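Local coordinates for protein DOA1 (Saccharomyces cerevisiae, PDB 3ODT) that probably binds ubiquitin through its seven-bladed WD40 beta-propeller domain and helps to regulate the turnover of F-box proteins, at residues A[99-103]-A[126-130]; A[113-119]-A[148-153]; A[135-139]-A[156-160]. All blocks are in the same frame, centred on the assembly; numbering follows the deposited sequence.

Contact 1: A[99-103]-A[126-130]; sequences TLIGH and AKVWK
His103 and Trp129 are the ring members of a WD40 structural tetrad, brought together where the Gly-His turn after strand 99-100 meets strand 125-130 of the next propeller blade. Neither ring bonds to the other; CD2 of His103 comes only to 4.1 Å from CZ2 of Trp129, and the two are linked through Ser119, whose OG bonds to His103 NE2 and Trp129 NE1. Asp123 takes the other imidazole nitrogen, ND1, so both ring nitrogens are held and the imidazole cannot easily turn. One face of that ring carries the aliphatic chain of Lys127, its CD 3.5 Å from the His103 ring centroid and 12° off the normal. The lysine chain runs extended past the ring and then bends at its last torsion (chi4 45°), taking NZ to Asn137 and Thr125. On the indole, Leu100 CB lies over one face, 3.8 Å from the centroid of the six-membered ring of Trp129, while Leu100 CD1 reaches back over CG. The backbone meets the indole at its edge: Ile101 O lies in the ring plane, 3.3 Å from Trp129 CZ3. At Gly102 a side chain would press on Trp129 CH2 and on the preceding carbonyl. A histidine, a serine, an aspartate and a tryptophan joined in this way form the characteristic hydrogen-bonded tetrad of WD40 blades.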
loop_
_atom_site.group_PDB
_atom_site.type_symbol
_atom_site.label_atom_id
_atom_site.label_comp_id
_atom_site.label_asym_id
_atom_site.label_seq_id
_atom_site.Cartn_x
_atom_site.Cartn_y
_atom_site.Cartn_z
ATOM N N THR A 99 -13.481 13.172 -7.416
ATOM C CA THR A 99 -14.224 12.019 -6.907
ATOM C C THR A 99 -14.336 10.946 -7.976
ATOM O O THR A 99 -14.679 11.246 -9.117
ATOM C CB THR A 99 -15.640 12.421 -6.489
ATOM O OG1 THR A 99 -15.572 13.444 -5.494
ATOM C CG2 THR A 99 -16.397 11.262 -5.937
ATOM N N LEU A 100 -14.007 9.707 -7.598
ATOM C CA LEU A 100 -14.163 8.523 -8.440
ATOM C C LEU A 100 -15.252 7.679 -7.793
ATOM O O LEU A 100 -15.121 7.180 -6.672
ATOM C CB LEU A 100 -12.875 7.720 -8.555
ATOM C CG LEU A 100 -11.681 8.473 -9.146
ATOM C CD1 LEU A 100 -10.460 7.567 -9.087
ATOM C CD2 LEU A 100 -11.906 8.964 -10.551
ATOM N N ILE A 101 -16.363 7.567 -8.492
ATOM C CA ILE A 101 -17.535 6.919 -7.948
ATOM C C ILE A 101 -17.755 5.584 -8.655
ATOM O O ILE A 101 -17.600 5.492 -9.863
ATOM C CB ILE A 101 -18.784 7.826 -8.096
ATOM C CG1 ILE A 101 -19.948 7.195 -7.327
ATOM C CG2 ILE A 101 -19.132 8.140 -9.579
ATOM C CD1 ILE A 101 -21.109 8.145 -7.111
ATOM N N GLY A 102 -18.109 4.565 -7.889
ATOM C CA GLY A 102 -18.486 3.282 -8.441
ATOM C C GLY A 102 -18.379 2.099 -7.496
ATOM O O GLY A 102 -19.093 1.123 -7.649
ATOM N N HIS A 103 -17.466 2.136 -6.532
ATOM C CA HIS A 103 -17.389 1.016 -5.589
ATOM C C HIS A 103 -18.612 0.962 -4.691
ATOM O O HIS A 103 -19.241 1.995 -4.412
ATOM C CB HIS A 103 -16.138 1.121 -4.734
ATOM C CG HIS A 103 -14.930 0.593 -5.415
ATOM N ND1 HIS A 103 -14.823 -0.731 -5.784
ATOM C CD2 HIS A 103 -13.758 1.184 -5.758
ATOM C CE1 HIS A 103 -13.647 -0.921 -6.363
ATOM N NE2 HIS A 103 -12.986 0.218 -6.361
ATOM N N ALA A 126 -11.936 -4.946 -8.221
ATOM C CA ALA A 126 -10.963 -3.869 -8.357
ATOM C C ALA A 126 -11.485 -3.032 -9.502
ATOM O O ALA A 126 -12.218 -3.544 -10.378
ATOM C CB ALA A 126 -9.589 -4.384 -8.674
ATOM N N LYS A 127 -11.130 -1.749 -9.510
ATOM C CA LYS A 127 -11.578 -0.873 -10.567
ATOM C C LYS A 127 -10.379 -0.118 -11.082
ATOM O O LYS A 127 -9.486 0.280 -10.323
ATOM C CB LYS A 127 -12.682 0.070 -10.084
ATOM C CG LYS A 127 -14.050 -0.650 -9.968
ATOM C CD LYS A 127 -15.134 0.201 -9.308
ATOM C CE LYS A 127 -16.510 -0.463 -9.413
ATOM N NZ LYS A 127 -16.588 -1.911 -9.105
ATOM N N VAL A 128 -10.370 0.098 -12.388
ATOM C CA VAL A 128 -9.285 0.803 -13.048
ATOM C C VAL A 128 -9.846 2.089 -13.632
ATOM O O VAL A 128 -10.864 2.085 -14.371
ATOM C CB VAL A 128 -8.704 -0.026 -14.204
ATOM C CG1 VAL A 128 -7.614 0.777 -14.974
ATOM C CG2 VAL A 128 -8.173 -1.333 -13.683
ATOM N N TRP A 129 -9.202 3.198 -13.277
ATOM C CA TRP A 129 -9.704 4.536 -13.585
ATOM C C TRP A 129 -8.657 5.356 -14.330
ATOM O O TRP A 129 -7.475 5.295 -14.017
ATOM C CB TRP A 129 -10.055 5.293 -12.304
ATOM C CG TRP A 129 -10.718 4.522 -11.217
ATOM C CD1 TRP A 129 -10.108 3.667 -10.351
ATOM C CD2 TRP A 129 -12.105 4.580 -10.814
ATOM N NE1 TRP A 129 -11.019 3.181 -9.462
ATOM C CE2 TRP A 129 -12.256 3.706 -9.724
ATOM C CE3 TRP A 129 -13.224 5.248 -11.292
ATOM C CZ2 TRP A 129 -13.471 3.514 -9.071
ATOM C CZ3 TRP A 129 -14.451 5.045 -10.654
ATOM C CH2 TRP A 129 -14.552 4.182 -9.546
ATOM N N LYS A 130 -9.100 6.099 -15.328
ATOM C CA LYS A 130 -8.237 7.015 -16.055
ATOM C C LYS A 130 -8.994 8.292 -16.295
ATOM O O LYS A 130 -10.171 8.274 -16.647
ATOM C CB LYS A 130 -7.816 6.422 -17.399
ATOM C CG LYS A 130 -7.183 5.043 -17.293
ATOM C CD LYS A 130 -6.857 4.490 -18.688
ATOM C CE LYS A 130 -6.194 3.149 -18.611
ATOM N NZ LYS A 130 -5.805 2.609 -19.959
#

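Contact 2: A[113-119]-A[148-153]; sequences QDGVVIS and AKVVSF
Ser119 OG is held by three groups, His103 NE2, Trp129 NE1 and, weakly, Lys127 O. CB of Ser119 points away from strand 148-150, and the residue reaches that strand only through its backbone, with Ser119 O 3.9 Å from Ala148 CB. The two strands come from successive blades, run nearly antiparallel (159°) and share no hydrogen bond, so the meeting is face packing between sheets. Ile118 carries much of it. With CG1 anti to the backbone N (chi1 -171°), the ethyl arm lies along Ala148, and Ile118 CG1 touches Ala148 CB at 3.6 Å. The other branch, CG2, sits between Ala148 O, also at 3.6 Å, and CG2 of Val150. Val150 is the main apolar residue of the second strand in this contact: its CG2 meets Val116 CG1 at 4.0 Å, and its CG1 lies 3.8 Å from Gln113 NE2. Beyond it, the type I' turn from Gln113 to Val116 leans on Phe153. There Asp114 CB sits over a face of the Phe153 ring, 4.0 Å from its centroid, and the carboxylate, tilted 48° to the ring, brings OD2 to 3.4 Å from Phe153 CD2. Shape and exclusion of water therefore probably hold this interface, with one polar cost: Ala148 O is buried without a hydrogen-bonding partner, with Ile118 CG2 packed beside it.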
loop_
_atom_site.group_PDB
_atom_site.type_symbol
_atom_site.label_atom_id
_atom_site.label_comp_id
_atom_site.label_asym_id
_atom_site.label_seq_id
_atom_site.Cartn_x
_atom_site.Cartn_y
_atom_site.Cartn_z
ATOM N N GLN A 113 -0.203 4.429 -11.199
ATOM C CA GLN A 113 0.916 4.225 -12.094
ATOM C C GLN A 113 0.596 4.739 -13.499
ATOM O O GLN A 113 -0.405 4.355 -14.079
ATOM C CB GLN A 113 1.229 2.736 -12.142
ATOM C CG GLN A 113 2.640 2.408 -12.589
ATOM C CD GLN A 113 2.998 1.008 -12.232
ATOM O OE1 GLN A 113 3.173 0.685 -11.058
ATOM N NE2 GLN A 113 3.063 0.146 -13.233
ATOM N N ASP A 114 1.450 5.608 -14.032
ATOM C CA ASP A 114 1.405 5.985 -15.437
ATOM C C ASP A 114 0.008 6.466 -15.839
ATOM O O ASP A 114 -0.521 6.054 -16.869
ATOM C CB ASP A 114 1.822 4.791 -16.300
ATOM C CG ASP A 114 3.261 4.335 -16.021
ATOM O OD1 ASP A 114 4.162 5.201 -15.996
ATOM O OD2 ASP A 114 3.484 3.114 -15.827
ATOM N N GLY A 115 -0.599 7.309 -15.002
ATOM C CA GLY A 115 -1.897 7.897 -15.308
ATOM C C GLY A 115 -3.087 7.037 -14.940
ATOM O O GLY A 115 -4.236 7.462 -15.112
ATOM N N VAL A 116 -2.819 5.843 -14.418
ATOM C CA VAL A 116 -3.870 4.886 -14.086
ATOM C C VAL A 116 -4.034 4.782 -12.583
ATOM O O VAL A 116 -3.062 4.622 -11.871
ATOM C CB VAL A 116 -3.557 3.473 -14.655
ATOM C CG1 VAL A 116 -4.695 2.504 -14.314
ATOM C CG2 VAL A 116 -3.346 3.561 -16.146
ATOM N N VAL A 117 -5.270 4.890 -12.109
ATOM C CA VAL A 117 -5.569 4.597 -10.718
ATOM C C VAL A 117 -6.187 3.208 -10.679
ATOM O O VAL A 117 -7.070 2.877 -11.480
ATOM C CB VAL A 117 -6.577 5.597 -10.123
ATOM C CG1 VAL A 117 -6.876 5.272 -8.658
ATOM C CG2 VAL A 117 -6.029 6.997 -10.251
ATOM N N ILE A 118 -5.734 2.368 -9.756
ATOM C CA ILE A 118 -6.389 1.088 -9.558
ATOM C C ILE A 118 -6.718 0.910 -8.088
ATOM O O ILE A 118 -5.876 1.147 -7.213
ATOM C CB ILE A 118 -5.588 -0.101 -10.165
ATOM C CG1 ILE A 118 -6.415 -1.390 -10.123
ATOM C CG2 ILE A 118 -4.234 -0.259 -9.515
ATOM C CD1 ILE A 118 -5.778 -2.556 -10.865
ATOM N N SER A 119 -7.967 0.512 -7.827
ATOM C CA SER A 119 -8.494 0.423 -6.473
ATOM C C SER A 119 -8.988 -1.002 -6.199
ATOM O O SER A 119 -9.481 -1.704 -7.104
ATOM C CB SER A 119 -9.644 1.420 -6.280
ATOM O OG SER A 119 -10.628 1.219 -7.284
ATOM N N ALA A 148 -4.763 -4.424 -5.470
ATOM C CA ALA A 148 -4.815 -4.365 -6.921
ATOM C C ALA A 148 -3.656 -3.489 -7.382
ATOM O O ALA A 148 -3.374 -2.411 -6.805
ATOM C CB ALA A 148 -6.171 -3.788 -7.423
ATOM N N LYS A 149 -2.976 -3.960 -8.413
ATOM C CA LYS A 149 -1.795 -3.290 -8.954
ATOM C C LYS A 149 -1.799 -3.325 -10.467
ATOM O O LYS A 149 -2.306 -4.277 -11.087
ATOM C CB LYS A 149 -0.531 -3.969 -8.456
ATOM C CG LYS A 149 -0.272 -3.843 -6.971
ATOM C CD LYS A 149 -0.008 -2.411 -6.546
ATOM C CE LYS A 149 0.829 -2.336 -5.265
ATOM N NZ LYS A 149 0.056 -2.555 -4.029
ATOM N N VAL A 150 -1.218 -2.298 -11.051
ATOM C CA VAL A 150 -0.995 -2.271 -12.471
ATOM C C VAL A 150 0.262 -3.108 -12.786
ATOM O O VAL A 150 1.328 -2.895 -12.209
ATOM C CB VAL A 150 -0.776 -0.822 -12.957
ATOM C CG1 VAL A 150 -0.374 -0.819 -14.442
ATOM C CG2 VAL A 150 -2.034 0.007 -12.737
ATOM N N VAL A 151 0.125 -4.061 -13.692
ATOM C CA VAL A 151 1.273 -4.813 -14.195
ATOM C C VAL A 151 1.890 -4.060 -15.379
ATOM O O VAL A 151 3.092 -3.804 -15.416
ATOM C CB VAL A 151 0.835 -6.215 -14.606
ATOM C CG1 VAL A 151 1.987 -6.956 -15.300
ATOM C CG2 VAL A 151 0.367 -6.991 -13.369
ATOM N N SER A 152 1.050 -3.688 -16.335
ATOM C CA SER A 152 1.481 -2.952 -17.521
ATOM C C SER A 152 0.378 -1.996 -17.984
ATOM O O SER A 152 -0.708 -2.441 -18.392
ATOM C CB SER A 152 1.815 -3.919 -18.650
ATOM O OG SER A 152 1.987 -3.203 -19.858
ATOM N N PHE A 153 0.647 -0.687 -17.935
ATOM C CA PHE A 153 -0.362 0.283 -18.368
ATOM C C PHE A 153 -0.605 0.142 -19.870
ATOM O O PHE A 153 -1.726 0.299 -20.335
ATOM C CB PHE A 153 0.002 1.741 -17.985
ATOM C CG PHE A 153 0.864 2.436 -18.991
ATOM C CD1 PHE A 153 0.297 3.181 -20.013
ATOM C CD2 PHE A 153 2.242 2.313 -18.939
ATOM C CE1 PHE A 153 1.078 3.803 -20.949
ATOM C CE2 PHE A 153 3.049 2.947 -19.879
ATOM C CZ PHE A 153 2.469 3.690 -20.884
#

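Contact 3: A[135-139]-A[156-160]; sequences VYNLQ and NKFLT
Tyr136 and Leu138 pack against Asn156, Phe158 and Thr160 in a side-chain contact between blades, joining the outermost strand of one sheet, 133-139, to the second strand of the next, 157-162. The strand axes stay 10.0 Å apart at 38°, so long side chains must span the gap. The Tyr136 and Phe158 rings meet obliquely, planes at 50°, with Tyr136 CD2 3.7 Å from Phe158 CE2. CG of Tyr136 stands opposite its carbonyl carbon (chi1 -51°), which carries the phenol across to Asn156. There OH comes to 3.3 Å from Asn156 ND2, but the angle is too poor for a hydrogen bond; Asn156 OD1 instead takes a weak one from Lys130 NZ. Farther along, a single methyl, Leu138 CD1, touches Phe158 CB at 3.9 Å and approaches Thr160 CG2. Cutting Tyr136 back to an alanine would probably open a gap beside the Phe158 ring and leave the Asn156 side chain less confined. Strand 125-130 flanks the contact, its Val128 packing on Phe158 and its Ala126 on Thr160, while Trp170 of strand 167-171 packs against Leu138.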
loop_
_atom_site.group_PDB
_atom_site.type_symbol
_atom_site.label_atom_id
_atom_site.label_comp_id
_atom_site.label_asym_id
_atom_site.label_seq_id
_atom_site.Cartn_x
_atom_site.Cartn_y
_atom_site.Cartn_z
ATOM N N VAL A 135 -12.747 2.905 -16.273
ATOM C CA VAL A 135 -12.460 2.279 -17.546
ATOM C C VAL A 135 -12.716 0.767 -17.530
ATOM O O VAL A 135 -13.310 0.212 -18.472
ATOM C CB VAL A 135 -11.024 2.539 -17.962
ATOM C CG1 VAL A 135 -10.712 1.798 -19.264
ATOM C CG2 VAL A 135 -10.791 4.034 -18.122
ATOM N N TYR A 136 -12.218 0.088 -16.489
ATOM C CA TYR A 136 -12.481 -1.341 -16.315
ATOM C C TYR A 136 -12.961 -1.657 -14.908
ATOM O O TYR A 136 -12.348 -1.248 -13.907
ATOM C CB TYR A 136 -11.236 -2.186 -16.611
ATOM C CG TYR A 136 -10.566 -1.899 -17.933
ATOM C CD1 TYR A 136 -11.189 -2.180 -19.126
ATOM C CD2 TYR A 136 -9.281 -1.416 -17.976
ATOM C CE1 TYR A 136 -10.575 -1.939 -20.327
ATOM C CE2 TYR A 136 -8.646 -1.177 -19.178
ATOM C CZ TYR A 136 -9.301 -1.437 -20.342
ATOM O OH TYR A 136 -8.692 -1.191 -21.538
ATOM N N ASN A 137 -14.029 -2.451 -14.849
ATOM C CA ASN A 137 -14.497 -3.078 -13.629
ATOM C C ASN A 137 -13.994 -4.532 -13.613
ATOM O O ASN A 137 -14.384 -5.340 -14.466
ATOM C CB ASN A 137 -16.021 -3.057 -13.589
ATOM C CG ASN A 137 -16.564 -3.649 -12.323
ATOM O OD1 ASN A 137 -15.960 -3.521 -11.268
ATOM N ND2 ASN A 137 -17.690 -4.334 -12.428
ATOM N N LEU A 138 -13.125 -4.852 -12.672
ATOM C CA LEU A 138 -12.534 -6.180 -12.569
ATOM C C LEU A 138 -13.339 -6.999 -11.567
ATOM O O LEU A 138 -13.084 -6.976 -10.367
ATOM C CB LEU A 138 -11.080 -6.074 -12.115
ATOM C CG LEU A 138 -10.170 -5.091 -12.876
ATOM C CD1 LEU A 138 -8.709 -5.251 -12.491
ATOM C CD2 LEU A 138 -10.304 -5.223 -14.381
ATOM N N GLN A 139 -14.319 -7.702 -12.109
ATOM C CA GLN A 139 -15.315 -8.445 -11.366
ATOM C C GLN A 139 -15.140 -9.942 -11.680
ATOM O O GLN A 139 -15.352 -10.378 -12.816
ATOM C CB GLN A 139 -16.719 -7.939 -11.770
ATOM C CG GLN A 139 -17.874 -8.393 -10.852
ATOM C CD GLN A 139 -19.157 -7.558 -11.047
ATOM O OE1 GLN A 139 -19.176 -6.349 -10.775
ATOM N NE2 GLN A 139 -20.230 -8.204 -11.506
ATOM N N ASN A 156 -2.671 -2.990 -20.607
ATOM C CA ASN A 156 -3.837 -3.051 -19.736
ATOM C C ASN A 156 -3.860 -4.326 -18.939
ATOM O O ASN A 156 -4.881 -5.015 -18.888
ATOM C CB ASN A 156 -5.122 -2.907 -20.551
ATOM C CG ASN A 156 -5.208 -1.574 -21.219
ATOM O OD1 ASN A 156 -4.971 -0.552 -20.598
ATOM N ND2 ASN A 156 -5.531 -1.570 -22.501
ATOM N N LYS A 157 -2.743 -4.648 -18.293
ATOM C CA LYS A 157 -2.690 -5.832 -17.435
ATOM C C LYS A 157 -2.617 -5.424 -15.983
ATOM O O LYS A 157 -1.860 -4.524 -15.624
ATOM C CB LYS A 157 -1.483 -6.707 -17.805
ATOM C CG LYS A 157 -1.697 -7.481 -19.083
ATOM C CD LYS A 157 -0.493 -8.379 -19.426
ATOM C CE LYS A 157 -0.836 -9.325 -20.562
ATOM N NZ LYS A 157 0.332 -10.150 -20.962
ATOM N N PHE A 158 -3.422 -6.085 -15.171
ATOM C CA PHE A 158 -3.623 -5.736 -13.779
ATOM C C PHE A 158 -3.540 -7.003 -12.956
ATOM O O PHE A 158 -3.798 -8.119 -13.458
ATOM C CB PHE A 158 -4.988 -5.070 -13.584
ATOM C CG PHE A 158 -5.262 -4.003 -14.618
ATOM C CD1 PHE A 158 -4.536 -2.845 -14.608
ATOM C CD2 PHE A 158 -6.185 -4.203 -15.633
ATOM C CE1 PHE A 158 -4.739 -1.876 -15.564
ATOM C CE2 PHE A 158 -6.375 -3.254 -16.599
ATOM C CZ PHE A 158 -5.659 -2.077 -16.558
ATOM N N LEU A 159 -3.220 -6.843 -11.686
ATOM C CA LEU A 159 -3.085 -7.970 -10.761
ATOM C C LEU A 159 -3.877 -7.670 -9.485
ATOM O O LEU A 159 -3.794 -6.575 -8.947
ATOM C CB LEU A 159 -1.617 -8.175 -10.410
ATOM C CG LEU A 159 -1.228 -9.534 -9.838
ATOM C CD1 LEU A 159 -1.349 -10.661 -10.864
ATOM C CD2 LEU A 159 0.203 -9.455 -9.301
ATOM N N THR A 160 -4.667 -8.634 -9.032
ATOM C CA THR A 160 -5.494 -8.466 -7.854
ATOM C C THR A 160 -5.257 -9.611 -6.870
ATOM O O THR A 160 -4.946 -10.752 -7.270
ATOM C CB THR A 160 -6.996 -8.436 -8.255
ATOM O OG1 THR A 160 -7.321 -9.624 -8.990
ATOM C CG2 THR A 160 -7.304 -7.192 -9.127
#

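In the fold
From the N terminus, 99-103 comes first, ending one blade of the propeller. Contact 1 closes a loop of 22 intervening residues when the chain returns at 126-130, the third strand of the next blade. Contact 2 starts inside that loop, at 113-119, and closes only at 148-153, so contacts 1 and 2 cross. Contact 3 opens at 135-139, after contact 1 has closed, and ends at 156-160; it follows contact 1 in series and crosses contact 2. Contact 1 thus joins one pair of neighbouring blades, whereas contacts 2 and 3 both join the following pair. Within the sheets, backbone bonds such as Trp129 to Val117 and Leu159 to Lys149 connect the three.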